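Local coordinates for protein 70 kDa peptidylprolyl isomerase, putative (Plasmodium falciparum, PDB 2FBN) that is a putative FK506-binding peptidylprolyl isomerase whose C-terminal tetratricopeptide-repeat domain probably docks the C-terminal peptide of Hsp90, at residues A[34-48]-A[60-74]. Sequence-based numbering, arbitrary orientation.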
loop_
_atom_site.group_PDB
_atom_site.type_symbol
_atom_site.label_atom_id
_atom_site.label_comp_id
_atom_site.label_asym_id
_atom_site.label_seq_id
_atom_site.Cartn_x
_atom_site.Cartn_y
_atom_site.Cartn_z
ATOM N N LYS A 34 -4.690 8.370 18.734
ATOM C CA LYS A 34 -4.560 7.819 17.380
ATOM C C LYS A 34 -5.865 7.140 16.980
ATOM O O LYS A 34 -6.383 7.383 15.893
ATOM C CB LYS A 34 -3.380 6.859 17.261
ATOM C CG LYS A 34 -2.030 7.564 17.369
ATOM C CD LYS A 34 -0.898 6.583 17.227
ATOM C CE LYS A 34 0.450 7.271 17.355
ATOM N NZ LYS A 34 1.552 6.293 17.228
ATOM N N VAL A 35 -6.414 6.334 17.885
ATOM C CA VAL A 35 -7.692 5.654 17.637
ATOM C C VAL A 35 -8.834 6.644 17.431
ATOM O O VAL A 35 -9.598 6.517 16.459
ATOM C CB VAL A 35 -8.044 4.662 18.768
ATOM C CG1 VAL A 35 -9.443 4.040 18.543
ATOM C CG2 VAL A 35 -7.004 3.550 18.821
ATOM N N GLN A 36 -8.944 7.626 18.331
ATOM C CA GLN A 36 -10.026 8.611 18.252
ATOM C C GLN A 36 -9.985 9.412 16.955
ATOM O O GLN A 36 -11.012 9.574 16.289
ATOM C CB GLN A 36 -10.040 9.544 19.478
ATOM C CG GLN A 36 -11.276 10.442 19.550
ATOM C CD GLN A 36 -12.584 9.661 19.488
ATOM O OE1 GLN A 36 -12.874 8.836 20.357
ATOM N NE2 GLN A 36 -13.381 9.921 18.451
ATOM N N SER A 37 -8.796 9.902 16.602
ATOM C CA SER A 37 -8.614 10.695 15.390
ATOM C C SER A 37 -8.887 9.848 14.145
ATOM O O SER A 37 -9.534 10.313 13.209
ATOM C CB SER A 37 -7.218 11.318 15.329
ATOM O OG SER A 37 -6.973 12.169 16.450
ATOM N N ALA A 38 -8.388 8.613 14.138
ATOM C CA ALA A 38 -8.647 7.699 13.009
ATOM C C ALA A 38 -10.158 7.477 12.821
ATOM O O ALA A 38 -10.671 7.536 11.702
ATOM C CB ALA A 38 -7.923 6.363 13.202
ATOM N N PHE A 39 -10.872 7.259 13.923
ATOM C CA PHE A 39 -12.327 7.074 13.842
ATOM C C PHE A 39 -12.985 8.337 13.252
ATOM O O PHE A 39 -13.793 8.253 12.330
ATOM C CB PHE A 39 -12.912 6.742 15.214
ATOM C CG PHE A 39 -14.409 6.583 15.202
ATOM C CD1 PHE A 39 -14.986 5.368 14.862
ATOM C CD2 PHE A 39 -15.234 7.653 15.524
ATOM C CE1 PHE A 39 -16.380 5.214 14.848
ATOM C CE2 PHE A 39 -16.632 7.515 15.502
ATOM C CZ PHE A 39 -17.196 6.302 15.158
ATOM N N ASP A 40 -12.602 9.503 13.768
ATOM C CA ASP A 40 -13.196 10.772 13.353
ATOM C C ASP A 40 -12.936 11.061 11.879
ATOM O O ASP A 40 -13.837 11.497 11.137
ATOM C CB ASP A 40 -12.646 11.915 14.198
ATOM C CG ASP A 40 -13.191 11.918 15.620
ATOM O OD1 ASP A 40 -14.211 11.237 15.896
ATOM O OD2 ASP A 40 -12.569 12.612 16.454
ATOM N N ILE A 41 -11.699 10.812 11.450
ATOM C CA ILE A 41 -11.316 11.042 10.060
ATOM C C ILE A 41 -12.045 10.051 9.126
ATOM O O ILE A 41 -12.488 10.437 8.034
ATOM C CB ILE A 41 -9.773 11.026 9.896
ATOM C CG1 ILE A 41 -9.184 12.231 10.659
ATOM C CG2 ILE A 41 -9.373 11.077 8.415
ATOM C CD1 ILE A 41 -7.718 12.112 10.992
ATOM N N LYS A 42 -12.194 8.804 9.575
ATOM C CA LYS A 42 -12.982 7.812 8.843
ATOM C C LYS A 42 -14.410 8.344 8.620
ATOM O O LYS A 42 -14.936 8.261 7.517
ATOM C CB LYS A 42 -13.011 6.462 9.574
ATOM C CG LYS A 42 -13.817 5.383 8.835
ATOM C CD LYS A 42 -14.416 4.347 9.785
ATOM C CE LYS A 42 -15.247 4.971 10.895
ATOM N NZ LYS A 42 -16.460 4.169 11.210
ATOM N N GLU A 43 -15.014 8.910 9.664
ATOM C CA GLU A 43 -16.366 9.464 9.522
ATOM C C GLU A 43 -16.410 10.605 8.491
ATOM O O GLU A 43 -17.354 10.704 7.710
ATOM C CB GLU A 43 -16.943 9.900 10.876
ATOM C CG GLU A 43 -17.058 8.773 11.901
ATOM C CD GLU A 43 -18.197 7.813 11.637
ATOM O OE1 GLU A 43 -18.006 6.877 10.827
ATOM O OE2 GLU A 43 -19.282 7.977 12.261
ATOM N N GLU A 44 -15.379 11.442 8.462
ATOM C CA GLU A 44 -15.266 12.477 7.429
ATOM C C GLU A 44 -15.227 11.878 6.022
ATOM O O GLU A 44 -15.824 12.424 5.081
ATOM C CB GLU A 44 -14.008 13.310 7.627
ATOM C CG GLU A 44 -14.003 14.180 8.879
ATOM C CD GLU A 44 -12.724 14.972 8.993
ATOM O OE1 GLU A 44 -12.402 15.738 8.054
ATOM O OE2 GLU A 44 -12.038 14.836 10.022
ATOM N N GLY A 45 -14.493 10.771 5.891
ATOM C CA GLY A 45 -14.453 10.010 4.638
ATOM C C GLY A 45 -15.843 9.542 4.232
ATOM O O GLY A 45 -16.245 9.711 3.065
ATOM N N ASN A 46 -16.563 8.941 5.183
ATOM C CA ASN A 46 -17.942 8.476 4.965
ATOM C C ASN A 46 -18.857 9.609 4.474
ATOM O O ASN A 46 -19.706 9.404 3.594
ATOM C CB ASN A 46 -18.515 7.842 6.240
ATOM C CG ASN A 46 -17.856 6.518 6.587
ATOM O OD1 ASN A 46 -17.149 5.917 5.766
ATOM N ND2 ASN A 46 -18.085 6.052 7.801
ATOM N N GLU A 47 -18.660 10.804 5.022
ATOM C CA GLU A 47 -19.462 11.977 4.624
ATOM C C GLU A 47 -19.209 12.391 3.175
ATOM O O GLU A 47 -20.153 12.655 2.425
ATOM C CB GLU A 47 -19.257 13.134 5.607
ATOM C CG GLU A 47 -19.920 12.860 6.985
ATOM C CD GLU A 47 -21.422 12.549 6.872
ATOM O OE1 GLU A 47 -22.162 13.326 6.218
ATOM O OE2 GLU A 47 -21.864 11.521 7.430
ATOM N N PHE A 48 -17.941 12.410 2.774
ATOM C CA PHE A 48 -17.594 12.644 1.378
ATOM C C PHE A 48 -18.146 11.546 0.476
ATOM O O PHE A 48 -18.607 11.820 -0.633
ATOM C CB PHE A 48 -16.075 12.714 1.187
ATOM C CG PHE A 48 -15.457 14.032 1.608
ATOM C CD1 PHE A 48 -15.912 15.236 1.080
ATOM C CD2 PHE A 48 -14.397 14.055 2.507
ATOM C CE1 PHE A 48 -15.345 16.448 1.461
ATOM C CE2 PHE A 48 -13.811 15.264 2.888
ATOM C CZ PHE A 48 -14.298 16.469 2.362
ATOM N N LYS A 60 -9.329 10.935 2.978
ATOM C CA LYS A 60 -9.684 10.799 4.406
ATOM C C LYS A 60 -9.465 9.383 4.922
ATOM O O LYS A 60 -8.873 9.190 5.995
ATOM C CB LYS A 60 -11.118 11.250 4.691
ATOM C CG LYS A 60 -11.352 12.739 4.412
ATOM C CD LYS A 60 -10.614 13.626 5.411
ATOM C CE LYS A 60 -10.965 15.085 5.162
ATOM N NZ LYS A 60 -10.202 15.985 6.053
ATOM N N TYR A 61 -9.928 8.391 4.161
ATOM C CA TYR A 61 -9.705 7.004 4.590
ATOM C C TYR A 61 -8.217 6.696 4.740
ATOM O O TYR A 61 -7.818 6.030 5.685
ATOM C CB TYR A 61 -10.356 6.006 3.650
ATOM C CG TYR A 61 -11.867 6.095 3.607
ATOM C CD1 TYR A 61 -12.630 6.132 4.786
ATOM C CD2 TYR A 61 -12.530 6.090 2.383
ATOM C CE1 TYR A 61 -14.040 6.192 4.729
ATOM C CE2 TYR A 61 -13.917 6.157 2.307
ATOM C CZ TYR A 61 -14.672 6.202 3.482
ATOM O OH TYR A 61 -16.056 6.273 3.376
ATOM N N LYS A 62 -7.411 7.186 3.806
ATOM C CA LYS A 62 -5.959 6.978 3.896
ATOM C C LYS A 62 -5.348 7.680 5.116
ATOM O O LYS A 62 -4.509 7.113 5.823
ATOM C CB LYS A 62 -5.282 7.410 2.607
ATOM C CG LYS A 62 -5.523 6.407 1.494
ATOM C CD LYS A 62 -4.714 6.710 0.267
ATOM C CE LYS A 62 -4.618 5.430 -0.551
ATOM N NZ LYS A 62 -3.668 5.555 -1.683
ATOM N N GLU A 63 -5.752 8.926 5.349
ATOM C CA GLU A 63 -5.341 9.639 6.569
ATOM C C GLU A 63 -5.701 8.867 7.853
ATOM O O GLU A 63 -4.889 8.771 8.780
ATOM C CB GLU A 63 -5.989 11.023 6.594
ATOM C CG GLU A 63 -5.378 11.999 5.596
ATOM C CD GLU A 63 -6.078 13.366 5.583
ATOM O OE1 GLU A 63 -7.105 13.529 6.275
ATOM O OE2 GLU A 63 -5.575 14.267 4.874
ATOM N N ALA A 64 -6.924 8.336 7.921
ATOM C CA ALA A 64 -7.341 7.502 9.052
ATOM C C ALA A 64 -6.351 6.348 9.288
ATOM O O ALA A 64 -5.871 6.128 10.411
ATOM C CB ALA A 64 -8.772 6.946 8.831
ATOM N N LEU A 65 -6.058 5.617 8.213
ATOM C CA LEU A 65 -5.133 4.478 8.276
ATOM C C LEU A 65 -3.710 4.882 8.682
ATOM O O LEU A 65 -3.002 4.108 9.340
ATOM C CB LEU A 65 -5.113 3.720 6.950
ATOM C CG LEU A 65 -6.403 2.938 6.668
ATOM C CD1 LEU A 65 -6.341 2.325 5.270
ATOM C CD2 LEU A 65 -6.646 1.874 7.758
ATOM N N ASP A 66 -3.291 6.079 8.265
ATOM C CA ASP A 66 -1.954 6.601 8.610
ATOM C C ASP A 66 -1.715 6.696 10.128
ATOM O O ASP A 66 -0.574 6.574 10.589
ATOM C CB ASP A 66 -1.743 7.962 7.954
ATOM C CG ASP A 66 -1.574 7.872 6.434
ATOM O OD1 ASP A 66 -1.317 6.777 5.908
ATOM O OD2 ASP A 66 -1.686 8.924 5.776
ATOM N N PHE A 67 -2.791 6.873 10.897
ATOM C CA PHE A 67 -2.680 6.873 12.364
ATOM C C PHE A 67 -2.200 5.550 12.929
ATOM O O PHE A 67 -1.712 5.509 14.043
ATOM C CB PHE A 67 -3.981 7.291 13.022
ATOM C CG PHE A 67 -4.150 8.766 13.059
ATOM C CD1 PHE A 67 -3.456 9.528 14.001
ATOM C CD2 PHE A 67 -4.972 9.406 12.137
ATOM C CE1 PHE A 67 -3.600 10.928 14.029
ATOM C CE2 PHE A 67 -5.116 10.791 12.157
ATOM C CZ PHE A 67 -4.424 11.553 13.113
ATOM N N PHE A 68 -2.317 4.480 12.136
ATOM C CA PHE A 68 -1.934 3.146 12.588
ATOM C C PHE A 68 -0.592 2.650 12.047
ATOM O O PHE A 68 -0.221 1.512 12.294
ATOM C CB PHE A 68 -3.057 2.147 12.278
ATOM C CG PHE A 68 -4.346 2.505 12.949
ATOM C CD1 PHE A 68 -4.362 2.783 14.320
ATOM C CD2 PHE A 68 -5.536 2.559 12.228
ATOM C CE1 PHE A 68 -5.564 3.140 14.963
ATOM C CE2 PHE A 68 -6.737 2.898 12.869
ATOM C CZ PHE A 68 -6.739 3.191 14.230
ATOM N N ILE A 69 0.141 3.504 11.330
ATOM C CA ILE A 69 1.504 3.156 10.917
ATOM C C ILE A 69 2.342 2.864 12.172
ATOM O O ILE A 69 2.280 3.591 13.184
ATOM C CB ILE A 69 2.142 4.293 10.059
ATOM C CG1 ILE A 69 1.314 4.502 8.791
ATOM C CG2 ILE A 69 3.612 3.979 9.697
ATOM C CD1 ILE A 69 1.711 5.728 7.992
ATOM N N HIS A 70 3.131 1.794 12.105
ATOM C CA HIS A 70 3.982 1.368 13.229
ATOM C C HIS A 70 3.223 1.149 14.542
ATOM O O HIS A 70 3.639 1.663 15.586
ATOM C CB HIS A 70 5.143 2.353 13.489
ATOM C CG HIS A 70 5.935 2.716 12.272
ATOM N ND1 HIS A 70 6.257 1.814 11.279
ATOM C CD2 HIS A 70 6.502 3.893 11.909
ATOM C CE1 HIS A 70 6.969 2.425 10.346
ATOM N NE2 HIS A 70 7.139 3.686 10.709
ATOM N N THR A 71 2.112 0.408 14.477
ATOM C CA THR A 71 1.350 0.074 15.684
ATOM C C THR A 71 1.246 -1.447 15.829
ATOM O O THR A 71 0.305 -1.953 16.465
ATOM C CB THR A 71 -0.072 0.709 15.683
ATOM O OG1 THR A 71 -0.798 0.253 14.542
ATOM C CG2 THR A 71 -0.004 2.246 15.668
ATOM N N GLU A 72 2.194 -2.171 15.224
ATOM C CA GLU A 72 2.150 -3.650 15.207
ATOM C C GLU A 72 2.269 -4.244 16.599
ATOM O O GLU A 72 1.776 -5.353 16.850
ATOM C CB GLU A 72 3.259 -4.251 14.333
ATOM C CG GLU A 72 3.148 -3.957 12.846
ATOM C CD GLU A 72 3.970 -2.748 12.413
ATOM O OE1 GLU A 72 4.406 -1.961 13.288
ATOM O OE2 GLU A 72 4.183 -2.591 11.184
ATOM N N GLU A 73 2.924 -3.503 17.489
ATOM C CA GLU A 73 3.289 -3.999 18.809
ATOM C C GLU A 73 2.375 -3.485 19.922
ATOM O O GLU A 73 2.679 -3.634 21.115
ATOM C CB GLU A 73 4.744 -3.661 19.095
ATOM C CG GLU A 73 5.629 -3.917 17.889
ATOM C CD GLU A 73 7.075 -4.071 18.247
ATOM O OE1 GLU A 73 7.599 -3.210 18.989
ATOM O OE2 GLU A 73 7.682 -5.055 17.771
ATOM N N TRP A 74 1.253 -2.889 19.526
ATOM C CA TRP A 74 0.192 -2.564 20.463
ATOM C C TRP A 74 -0.285 -3.847 21.141
ATOM O O TRP A 74 -0.317 -4.915 20.518
ATOM C CB TRP A 74 -0.980 -1.936 19.726
ATOM C CG TRP A 74 -0.839 -0.462 19.417
ATOM C CD1 TRP A 74 0.307 0.276 19.382
ATOM C CD2 TRP A 74 -1.906 0.434 19.068
ATOM N NE1 TRP A 74 0.023 1.583 19.048
ATOM C CE2 TRP A 74 -1.328 1.707 18.848
ATOM C CE3 TRP A 74 -3.290 0.279 18.913
ATOM C CZ2 TRP A 74 -2.091 2.828 18.485
ATOM C CZ3 TRP A 74 -4.054 1.400 18.560
ATOM C CH2 TRP A 74 -3.445 2.656 18.347
HETATM O O HOH W 1 0.985 5.656 14.525
HETATM O O HOH W 2 1.655 3.943 18.868
#
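The bend of Lys60 at chi2 (-69°), with CG anti to the carbonyl carbon, turns its chain along Gly45 and past the Phe48 edge to Glu44, a knob in the hole completed by Ile41. Its NZ meets Glu44 OE1 at 3.0 Å from above the carboxylate plane, completing a salt bridge, while CE lies 3.6 Å from Phe48 CE2 at the ring edge. Lys34 stays extended beyond CG, its CD passing 3.5 Å from Phe67 O; NZ reaches two waters, one shared with Phe67 O and Ile69 O, the other with Trp74 NE1, tying helix to loop. Ala38 CB sits 3.5 Å from Phe68 CZ, and Ser37 CB makes a CH-pi contact over one Phe67 face, offset toward the rim; Tyr29 also touches this ring. One Tyr61 face lies under Gly45 CA, 4.2 Å from the ring centroid, and its OH donates to Asn46 OD1 (2.7 Å) on an in-plane lone pair; Asn93 of helix 77-100 touches both. Ala38 and Ala64, their CA atoms 4.2 Å apart, and Gly45 allow segments 34-48 and 60-66 (helices 31-50 and 54-66) to run antiparallel at 170°, axes 7.8 Å apart at closest, the helix hairpin of tetratricopeptide-repeat domains.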